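Side-chain contacts in TetR family transcriptional regulator (Clostridium perfringens, PDB 6AZH), which probably binds DNA as a two-subunit TetR-type repressor or activator with a helix-turn-helix domain, and may regulate genes of fatty acid metabolism: residues N17-S22 against E52-V57; E63-K68 against A99-V104; N120-Y125 against S153-L158. All coordinates share one frame; numbering follows the deposited sequence.

Contact 1. Residues N17-S22 against E52-V57; sequences NVFATS and EIFNFV
Different first torsions bring Phe19 and Phe54 together: Phe19 has CG anti to its carbonyl carbon (chi1 -75°), whereas Phe54 has CG anti to its backbone N (chi1 -177°). The two rings form a T-shaped (edge-to-face) pair in the N-terminal domain of the TetR fold, where helix 6-26 lies against the start of the long helix 50-74, with the helix-turn-helix elements 29-36 and 40-46 between them in sequence. Phe54 supplies the edge. Its CD2 stands 3.8 Å above the plane of the Phe19 ring, over the ring centre, and the planes meet at 86°. The tip of the Phe19 ring also pushes in toward the base of its partner, with Phe19 CZ 3.8 Å from Phe54 CB and Phe19 CE2 at the same 3.8 Å from Phe54 CA, so it lies close against the backbone of helix 50-74. A branched side chain closes one edge of the Phe19 ring, as Ile53 CG2 comes near the ring plane 4.3 Å from Phe19 CE2. Selenomethionine Met103 of helix 98-106 and Ile32 of helix 29-36 touch Phe19 as well, while Tyr24 makes a further edge-to-face pair with Phe54. The contact is buried and wholly apolar. The one side-chain hydrogen bond nearby is internal to helix 6-26 and crosses to neither ring: Thr21 OG1 and Thr21 N each donate to Asn17 O over 2.9 Å, from opposite faces of its plane.

Contact 2. Residues E63-K68 against A99-V104; sequences EIWHEK and AFFKMV
Trp65 reaches from helix 50-74 toward helix 98-106 and makes every contact between 63-68 and 99-104, meeting Phe100 with one part of its indole and Phe101 with another. Its CB already points at the other helix, and the first torsion (chi1 -68°) sets CG beside the backbone N. Next along the ring, Trp65 CD1 lies 4.5 Å from Phe100 CE2, and Trp65 NE1 comes closer to the same atom, at 4.0 Å. The five-membered ring and the phenyl ring of Phe100 are nearly parallel, at 27°, but slid so far apart that they barely overlap. Farther out the indole leaves Phe100 for Phe101: Trp65 CZ2 is 4.0 Å from Phe101 CD1, and Trp65 CH2, at the tip, is 4.0 Å from Phe101 CE1. This second pair is oblique, with its planes at 33°. Trp65 CZ3, on the far rim of the six-membered ring, touches Leu158 of helix 147-165 instead, and Leu93 of helix 79-96 packs on the indole too. Phe101 starts out pointing past Trp65, yet the end of its side chain swings nearer to it. One face of the Phe100 ring is covered from within its own helix by Val104 CG2, offset toward the rim. The three rings thus form an aromatic cluster near the centre of the chain, where the long helix that leads from the DNA-binding domain meets helix 98-106. In TetR itself the equivalent helices relay ligand binding to the DNA-binding domain, and the same is conceivable here. No hydrogen bond crosses the contact, so it rests on dispersion and shape, without a directional polar bond to fix the rings.

Contact 3. Residues N120-Y125 against S153-L158; sequences NKITEY and SLFGSL
Phe155 of helix 147-165 is met on two sides by helix 113-138, with Ile122 over one face of its ring and Tyr125 at the edge. Ile122 CG2 sits 3.7 Å above the Phe155 plane, offset toward the rim, and lies 3.8 Å from both Phe155 CZ and Phe155 CE2. The methyl makes a CH-pi contact, 4.1 Å from the ring centroid and 26° off the normal, and the two side chains cross at about a right angle. Tyr125 approaches the other end of the ring: its CE2 is 3.9 Å from Phe155 CD1, close to the Phe155 plane, while the tyrosine ring itself is turned obliquely to that atom. In Tyr125 CG lies opposite the backbone N (chi1 177°), and in Phe155 likewise, which carries both rings out from their helices to where they meet. The pairing belongs to the C-terminal, all-helical domain of the TetR fold, next to the dimer interface, where Leu163 of the second subunit also packs on Phe155. Buried as it is, the tyrosine hydroxyl has a polar partner beyond the two helices, Gln90 OE1 on helix 79-96. Phe101 and Met105 of helix 98-106 touch the Phe155 ring as well.

All three contacts are buried and apolar, with aromatic rings at their centre and no hydrogen bond across any of them. Helix 50-74 serves contacts 1 and 2, whose centres lie about 12 Å apart, so this helix links the DNA-binding domain to the middle of the molecule, and helix 6-26 also packs directly on helix 98-106. Contact 3 lies in the C-terminal domain and touches contact 2 directly, since Phe101 and Trp65 pack on Leu158; contacts 1 and 3 do not touch. The ring geometries differ: a clean T-shape in contact 1, slid and oblique rings in contact 2, a methyl over a face in contact 3. Contacts 1 and 3 also reach the second subunit.

Contact 1. Residues N17-S22 against E52-V57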
loop_
_atom_site.group_PDB
_atom_site.type_symbol
_atom_site.label_atom_id
_atom_site.label_comp_id
_atom_site.label_asym_id
_atom_site.label_seq_id
_atom_site.Cartn_x
_atom_site.Cartn_y
_atom_site.Cartn_z
ATOM N N ASN A 17 -10.487 8.304 12.887
ATOM C CA ASN A 17 -10.965 6.975 13.260
ATOM C C ASN A 17 -12.160 6.544 12.415
ATOM O O ASN A 17 -12.241 5.381 12.001
ATOM C CB ASN A 17 -11.303 6.934 14.745
ATOM C CG ASN A 17 -10.078 6.914 15.604
ATOM O OD1 ASN A 17 -9.049 6.352 15.222
ATOM N ND2 ASN A 17 -10.165 7.541 16.770
ATOM N N VAL A 18 -13.089 7.460 12.128
ATOM C CA VAL A 18 -14.233 7.108 11.288
ATOM C C VAL A 18 -13.763 6.716 9.891
ATOM O O VAL A 18 -14.111 5.644 9.376
ATOM C CB VAL A 18 -15.243 8.267 11.233
ATOM C CG1 VAL A 18 -16.347 7.938 10.254
ATOM C CG2 VAL A 18 -15.839 8.523 12.630
ATOM N N PHE A 19 -12.963 7.580 9.260
ATOM C CA PHE A 19 -12.430 7.273 7.934
ATOM C C PHE A 19 -11.617 5.973 7.945
ATOM O O PHE A 19 -11.706 5.177 7.007
ATOM C CB PHE A 19 -11.569 8.435 7.428
ATOM C CG PHE A 19 -12.351 9.636 6.967
ATOM C CD1 PHE A 19 -13.390 9.498 6.053
ATOM C CD2 PHE A 19 -12.020 10.911 7.421
ATOM C CE1 PHE A 19 -14.097 10.611 5.610
ATOM C CE2 PHE A 19 -12.717 12.034 6.987
ATOM C CZ PHE A 19 -13.766 11.884 6.077
ATOM N N ALA A 20 -10.813 5.744 8.987
ATOM C CA ALA A 20 -10.002 4.525 9.010
ATOM C C ALA A 20 -10.856 3.279 9.205
ATOM O O ALA A 20 -10.520 2.211 8.684
ATOM C CB ALA A 20 -8.940 4.597 10.108
ATOM N N THR A 21 -11.960 3.399 9.933
ATOM C CA THR A 21 -12.813 2.250 10.209
ATOM C C THR A 21 -13.705 1.919 9.015
ATOM O O THR A 21 -13.792 0.762 8.590
ATOM C CB THR A 21 -13.657 2.545 11.453
ATOM O OG1 THR A 21 -12.797 2.603 12.598
ATOM C CG2 THR A 21 -14.724 1.467 11.658
ATOM N N SER A 22 -14.372 2.931 8.462
ATOM C CA SER A 22 -15.441 2.736 7.498
ATOM C C SER A 22 -15.056 3.080 6.072
ATOM O O SER A 22 -15.838 2.795 5.162
ATOM C CB SER A 22 -16.661 3.587 7.891
ATOM O OG SER A 22 -17.017 3.334 9.232
ATOM N N GLU A 52 -14.674 18.237 2.725
ATOM C CA GLU A 52 -13.878 19.284 3.358
ATOM C C GLU A 52 -13.199 18.761 4.614
ATOM O O GLU A 52 -12.032 19.087 4.874
ATOM C CB GLU A 52 -14.751 20.508 3.665
ATOM C CG GLU A 52 -15.055 21.357 2.439
ATOM C CD GLU A 52 -15.524 22.779 2.765
ATOM O OE1 GLU A 52 -15.577 23.155 3.955
ATOM O OE2 GLU A 52 -15.852 23.523 1.815
ATOM N N ILE A 53 -13.893 17.925 5.395
ATOM C CA ILE A 53 -13.273 17.368 6.594
ATOM C C ILE A 53 -12.089 16.497 6.204
ATOM O O ILE A 53 -10.992 16.617 6.763
ATOM C CB ILE A 53 -14.280 16.571 7.435
ATOM C CG1 ILE A 53 -15.401 17.485 7.971
ATOM C CG2 ILE A 53 -13.548 15.904 8.609
ATOM C CD1 ILE A 53 -16.565 16.716 8.584
ATOM N N PHE A 54 -12.303 15.613 5.225
ATOM C CA PHE A 54 -11.234 14.731 4.758
ATOM C C PHE A 54 -9.985 15.510 4.362
ATOM O O PHE A 54 -8.875 15.172 4.788
ATOM C CB PHE A 54 -11.734 13.903 3.573
ATOM C CG PHE A 54 -10.716 12.917 3.068
ATOM C CD1 PHE A 54 -9.821 13.269 2.067
ATOM C CD2 PHE A 54 -10.645 11.646 3.620
ATOM C CE1 PHE A 54 -8.878 12.360 1.625
ATOM C CE2 PHE A 54 -9.689 10.732 3.172
ATOM C CZ PHE A 54 -8.818 11.097 2.176
ATOM N N ASN A 55 -10.142 16.544 3.521
ATOM C CA ASN A 55 -8.978 17.261 3.006
ATOM C C ASN A 55 -8.243 17.995 4.119
ATOM O O ASN A 55 -7.003 18.032 4.141
ATOM C CB ASN A 55 -9.413 18.232 1.910
ATOM C CG ASN A 55 -9.808 17.523 0.636
ATOM O OD1 ASN A 55 -9.428 16.369 0.407
ATOM N ND2 ASN A 55 -10.575 18.208 -0.208
ATOM N N PHE A 56 -8.999 18.590 5.045
ATOM C CA PHE A 56 -8.406 19.227 6.217
ATOM C C PHE A 56 -7.587 18.227 7.030
ATOM O O PHE A 56 -6.442 18.512 7.414
ATOM C CB PHE A 56 -9.535 19.849 7.053
ATOM C CG PHE A 56 -9.172 20.095 8.477
ATOM C CD1 PHE A 56 -8.514 21.253 8.844
ATOM C CD2 PHE A 56 -9.524 19.183 9.458
ATOM C CE1 PHE A 56 -8.177 21.481 10.161
ATOM C CE2 PHE A 56 -9.192 19.412 10.777
ATOM C CZ PHE A 56 -8.521 20.557 11.121
ATOM N N VAL A 57 -8.141 17.027 7.263
ATOM C CA VAL A 57 -7.427 16.000 8.024
ATOM C C VAL A 57 -6.137 15.597 7.302
ATOM O O VAL A 57 -5.065 15.498 7.918
ATOM C CB VAL A 57 -8.330 14.776 8.281
ATOM C CG1 VAL A 57 -7.533 13.651 8.931
ATOM C CG2 VAL A 57 -9.554 15.147 9.165
#

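Contact 2. Residues E63-K68 against A99-V104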
loop_
_atom_site.group_PDB
_atom_site.type_symbol
_atom_site.label_atom_id
_atom_site.label_comp_id
_atom_site.label_asym_id
_atom_site.label_seq_id
_atom_site.Cartn_x
_atom_site.Cartn_y
_atom_site.Cartn_z
ATOM N N GLU A 63 1.423 17.383 8.018
ATOM C CA GLU A 63 2.354 18.431 8.444
ATOM C C GLU A 63 3.553 17.850 9.182
ATOM O O GLU A 63 4.701 18.230 8.916
ATOM C CB GLU A 63 1.630 19.453 9.329
ATOM C CG GLU A 63 0.639 20.293 8.554
ATOM C CD GLU A 63 -0.129 21.277 9.428
ATOM O OE1 GLU A 63 0.104 21.293 10.653
ATOM O OE2 GLU A 63 -0.975 22.028 8.881
ATOM N N ILE A 64 3.309 16.940 10.131
ATOM C CA ILE A 64 4.411 16.382 10.905
ATOM C C ILE A 64 5.314 15.533 10.014
ATOM O O ILE A 64 6.519 15.446 10.256
ATOM C CB ILE A 64 3.875 15.595 12.125
ATOM C CG1 ILE A 64 5.005 15.157 13.072
ATOM C CG2 ILE A 64 3.063 14.386 11.693
ATOM C CD1 ILE A 64 5.712 16.289 13.777
ATOM N N TRP A 65 4.766 14.919 8.960
ATOM C CA TRP A 65 5.601 14.145 8.039
ATOM C C TRP A 65 6.582 15.054 7.303
ATOM O O TRP A 65 7.790 14.785 7.264
ATOM C CB TRP A 65 4.719 13.368 7.056
ATOM C CG TRP A 65 3.930 12.266 7.730
ATOM C CD1 TRP A 65 2.775 12.404 8.445
ATOM C CD2 TRP A 65 4.268 10.871 7.780
ATOM N NE1 TRP A 65 2.364 11.187 8.927
ATOM C CE2 TRP A 65 3.269 10.227 8.538
ATOM C CE3 TRP A 65 5.331 10.107 7.265
ATOM C CZ2 TRP A 65 3.282 8.849 8.777
ATOM C CZ3 TRP A 65 5.344 8.739 7.505
ATOM C CH2 TRP A 65 4.331 8.127 8.257
ATOM N N HIS A 66 6.080 16.155 6.733
ATOM C CA HIS A 66 6.951 17.130 6.080
ATOM C C HIS A 66 7.944 17.733 7.064
ATOM O O HIS A 66 9.119 17.921 6.734
ATOM C CB HIS A 66 6.125 18.253 5.452
ATOM C CG HIS A 66 5.380 17.844 4.230
ATOM N ND1 HIS A 66 6.015 17.433 3.081
ATOM C CD2 HIS A 66 4.052 17.796 3.970
ATOM C CE1 HIS A 66 5.109 17.133 2.168
ATOM N NE2 HIS A 66 3.910 17.355 2.679
ATOM N N GLU A 67 7.485 18.046 8.276
ATOM C CA GLU A 67 8.360 18.666 9.266
ATOM C C GLU A 67 9.529 17.754 9.615
ATOM O O GLU A 67 10.693 18.180 9.610
ATOM C CB GLU A 67 7.561 19.012 10.519
ATOM C CG GLU A 67 8.400 19.549 11.676
ATOM C CD GLU A 67 7.576 19.768 12.929
ATOM O OE1 GLU A 67 8.140 19.640 14.039
ATOM O OE2 GLU A 67 6.356 20.049 12.799
ATOM N N LYS A 68 9.232 16.492 9.928
ATOM C CA LYS A 68 10.281 15.563 10.333
ATOM C C LYS A 68 11.201 15.202 9.177
ATOM O O LYS A 68 12.407 15.021 9.391
ATOM C CB LYS A 68 9.667 14.305 10.942
ATOM C CG LYS A 68 9.012 14.555 12.285
ATOM C CD LYS A 68 9.063 13.324 13.169
ATOM C CE LYS A 68 8.321 13.547 14.484
ATOM N NZ LYS A 68 9.139 14.307 15.467
ATOM N N ALA A 99 -4.008 4.723 12.473
ATOM C CA ALA A 99 -5.324 5.011 11.908
ATOM C C ALA A 99 -5.216 6.012 10.763
ATOM O O ALA A 99 -5.797 5.809 9.684
ATOM C CB ALA A 99 -6.268 5.525 13.001
ATOM N N PHE A 100 -4.471 7.099 10.980
ATOM C CA PHE A 100 -4.280 8.105 9.939
ATOM C C PHE A 100 -3.701 7.488 8.672
ATOM O O PHE A 100 -4.160 7.782 7.559
ATOM C CB PHE A 100 -3.373 9.233 10.455
ATOM C CG PHE A 100 -3.002 10.239 9.402
ATOM C CD1 PHE A 100 -3.853 11.268 9.074
ATOM C CD2 PHE A 100 -1.789 10.165 8.747
ATOM C CE1 PHE A 100 -3.517 12.205 8.068
ATOM C CE2 PHE A 100 -1.448 11.086 7.776
ATOM C CZ PHE A 100 -2.307 12.104 7.430
ATOM N N PHE A 101 -2.686 6.634 8.815
ATOM C CA PHE A 101 -2.036 6.081 7.633
ATOM C C PHE A 101 -2.962 5.142 6.867
ATOM O O PHE A 101 -2.945 5.134 5.634
ATOM C CB PHE A 101 -0.743 5.370 8.025
ATOM C CG PHE A 101 0.235 5.284 6.906
ATOM C CD1 PHE A 101 1.039 6.369 6.600
ATOM C CD2 PHE A 101 0.330 4.135 6.142
ATOM C CE1 PHE A 101 1.941 6.301 5.566
ATOM C CE2 PHE A 101 1.234 4.060 5.100
ATOM C CZ PHE A 101 2.030 5.148 4.807
ATOM N N LYS A 102 -3.795 4.371 7.577
ATOM C CA LYS A 102 -4.802 3.536 6.917
ATOM C C LYS A 102 -5.810 4.379 6.147
ATOM O O LYS A 102 -6.224 4.013 5.035
ATOM C CB LYS A 102 -5.539 2.688 7.951
ATOM C CG LYS A 102 -4.707 1.583 8.560
ATOM C CD LYS A 102 -5.486 0.926 9.684
ATOM C CE LYS A 102 -4.597 0.029 10.497
ATOM N NZ LYS A 102 -5.245 -0.247 11.802
HETATM N N MSE A 103 -6.262 5.475 6.752
HETATM C CA MSE A 103 -7.144 6.414 6.093
HETATM C C MSE A 103 -6.535 6.875 4.768
HETATM O O MSE A 103 -7.210 6.869 3.734
HETATM C CB MSE A 103 -7.397 7.606 7.002
HETATM C CG MSE A 103 -7.678 8.885 6.251
HETATM SE SE MSE A 103 -8.093 10.290 7.444
HETATM C CE MSE A 103 -6.386 10.620 7.861
ATOM N N VAL A 104 -5.252 7.267 4.810
ATOM C CA VAL A 104 -4.534 7.676 3.599
ATOM C C VAL A 104 -4.498 6.530 2.596
ATOM O O VAL A 104 -4.868 6.689 1.428
ATOM C CB VAL A 104 -3.101 8.139 3.949
ATOM C CG1 VAL A 104 -2.261 8.316 2.688
ATOM C CG2 VAL A 104 -3.116 9.443 4.722
#

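Contact 3. Residues N120-Y125 against S153-L158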
loop_
_atom_site.group_PDB
_atom_site.type_symbol
_atom_site.label_atom_id
_atom_site.label_comp_id
_atom_site.label_asym_id
_atom_site.label_seq_id
_atom_site.Cartn_x
_atom_site.Cartn_y
_atom_site.Cartn_z
ATOM N N ASN A 120 -1.019 13.977 -4.881
ATOM C CA ASN A 120 -0.097 15.100 -5.034
ATOM C C ASN A 120 0.547 15.470 -3.708
ATOM O O ASN A 120 1.714 15.866 -3.678
ATOM C CB ASN A 120 -0.806 16.321 -5.624
ATOM C CG ASN A 120 -1.241 16.108 -7.075
ATOM O OD1 ASN A 120 -1.012 15.044 -7.672
ATOM N ND2 ASN A 120 -1.897 17.118 -7.640
ATOM N N LYS A 121 -0.187 15.340 -2.601
ATOM C CA LYS A 121 0.396 15.629 -1.294
ATOM C C LYS A 121 1.439 14.588 -0.907
ATOM O O LYS A 121 2.484 14.928 -0.347
ATOM C CB LYS A 121 -0.698 15.690 -0.232
ATOM C CG LYS A 121 -1.062 17.088 0.224
ATOM C CD LYS A 121 -1.688 17.893 -0.879
ATOM C CE LYS A 121 -2.733 18.871 -0.324
ATOM N NZ LYS A 121 -2.107 19.966 0.484
ATOM N N ILE A 122 1.160 13.313 -1.182
ATOM C CA ILE A 122 2.135 12.259 -0.912
ATOM C C ILE A 122 3.364 12.439 -1.792
ATOM O O ILE A 122 4.503 12.226 -1.349
ATOM C CB ILE A 122 1.472 10.881 -1.112
ATOM C CG1 ILE A 122 0.336 10.689 -0.086
ATOM C CG2 ILE A 122 2.488 9.759 -1.061
ATOM C CD1 ILE A 122 0.777 10.753 1.363
ATOM N N THR A 123 3.155 12.839 -3.047
ATOM C CA THR A 123 4.271 13.067 -3.965
ATOM C C THR A 123 5.197 14.151 -3.441
ATOM O O THR A 123 6.427 14.004 -3.499
ATOM C CB THR A 123 3.738 13.423 -5.357
ATOM O OG1 THR A 123 3.100 12.272 -5.918
ATOM C CG2 THR A 123 4.870 13.859 -6.300
ATOM N N GLU A 124 4.627 15.245 -2.919
ATOM C CA GLU A 124 5.432 16.265 -2.251
ATOM C C GLU A 124 6.320 15.664 -1.167
ATOM O O GLU A 124 7.505 16.007 -1.058
ATOM C CB GLU A 124 4.528 17.340 -1.646
ATOM C CG GLU A 124 3.911 18.279 -2.671
ATOM C CD GLU A 124 2.850 19.193 -2.065
ATOM O OE1 GLU A 124 2.764 19.278 -0.821
ATOM O OE2 GLU A 124 2.098 19.827 -2.837
ATOM N N TYR A 125 5.767 14.770 -0.346
ATOM C CA TYR A 125 6.585 14.103 0.659
ATOM C C TYR A 125 7.668 13.247 0.009
ATOM O O TYR A 125 8.836 13.290 0.416
ATOM C CB TYR A 125 5.708 13.253 1.584
ATOM C CG TYR A 125 6.500 12.466 2.604
ATOM C CD1 TYR A 125 6.904 13.053 3.798
ATOM C CD2 TYR A 125 6.857 11.143 2.375
ATOM C CE1 TYR A 125 7.623 12.352 4.721
ATOM C CE2 TYR A 125 7.586 10.435 3.301
ATOM C CZ TYR A 125 7.966 11.047 4.476
ATOM O OH TYR A 125 8.698 10.347 5.411
ATOM N N SER A 153 9.661 3.192 -3.695
ATOM C CA SER A 153 9.869 1.942 -2.979
ATOM C C SER A 153 10.140 2.190 -1.505
ATOM O O SER A 153 9.711 1.403 -0.653
ATOM C CB SER A 153 11.035 1.156 -3.600
ATOM O OG SER A 153 10.625 0.577 -4.824
ATOM N N LEU A 154 10.875 3.260 -1.185
ATOM C CA LEU A 154 11.162 3.558 0.215
ATOM C C LEU A 154 9.909 4.012 0.943
ATOM O O LEU A 154 9.676 3.616 2.091
ATOM C CB LEU A 154 12.250 4.624 0.334
ATOM C CG LEU A 154 13.592 4.289 -0.302
ATOM C CD1 LEU A 154 14.619 5.293 0.182
ATOM C CD2 LEU A 154 13.977 2.867 0.045
ATOM N N PHE A 155 9.077 4.831 0.288
ATOM C CA PHE A 155 7.781 5.149 0.868
ATOM C C PHE A 155 6.907 3.901 0.960
ATOM O O PHE A 155 6.231 3.675 1.972
ATOM C CB PHE A 155 7.072 6.228 0.050
ATOM C CG PHE A 155 5.739 6.612 0.620
ATOM C CD1 PHE A 155 5.664 7.466 1.709
ATOM C CD2 PHE A 155 4.570 6.086 0.092
ATOM C CE1 PHE A 155 4.435 7.804 2.259
ATOM C CE2 PHE A 155 3.344 6.415 0.634
ATOM C CZ PHE A 155 3.278 7.279 1.711
ATOM N N GLY A 156 6.929 3.066 -0.083
ATOM C CA GLY A 156 6.124 1.860 -0.130
ATOM C C GLY A 156 6.438 0.847 0.952
ATOM O O GLY A 156 5.569 0.036 1.287
ATOM N N SER A 157 7.646 0.883 1.524
ATOM C CA SER A 157 7.921 0.062 2.705
ATOM C C SER A 157 6.937 0.352 3.839
ATOM O O SER A 157 6.628 -0.545 4.632
ATOM C CB SER A 157 9.360 0.258 3.188
ATOM O OG SER A 157 9.549 1.498 3.859
ATOM N N LEU A 158 6.428 1.586 3.930
ATOM C CA LEU A 158 5.406 1.882 4.930
ATOM C C LEU A 158 4.123 1.125 4.646
ATOM O O LEU A 158 3.416 0.715 5.574
ATOM C CB LEU A 158 5.108 3.373 4.960
ATOM C CG LEU A 158 6.296 4.225 5.385
ATOM C CD1 LEU A 158 5.925 5.686 5.291
ATOM C CD2 LEU A 158 6.721 3.836 6.799
#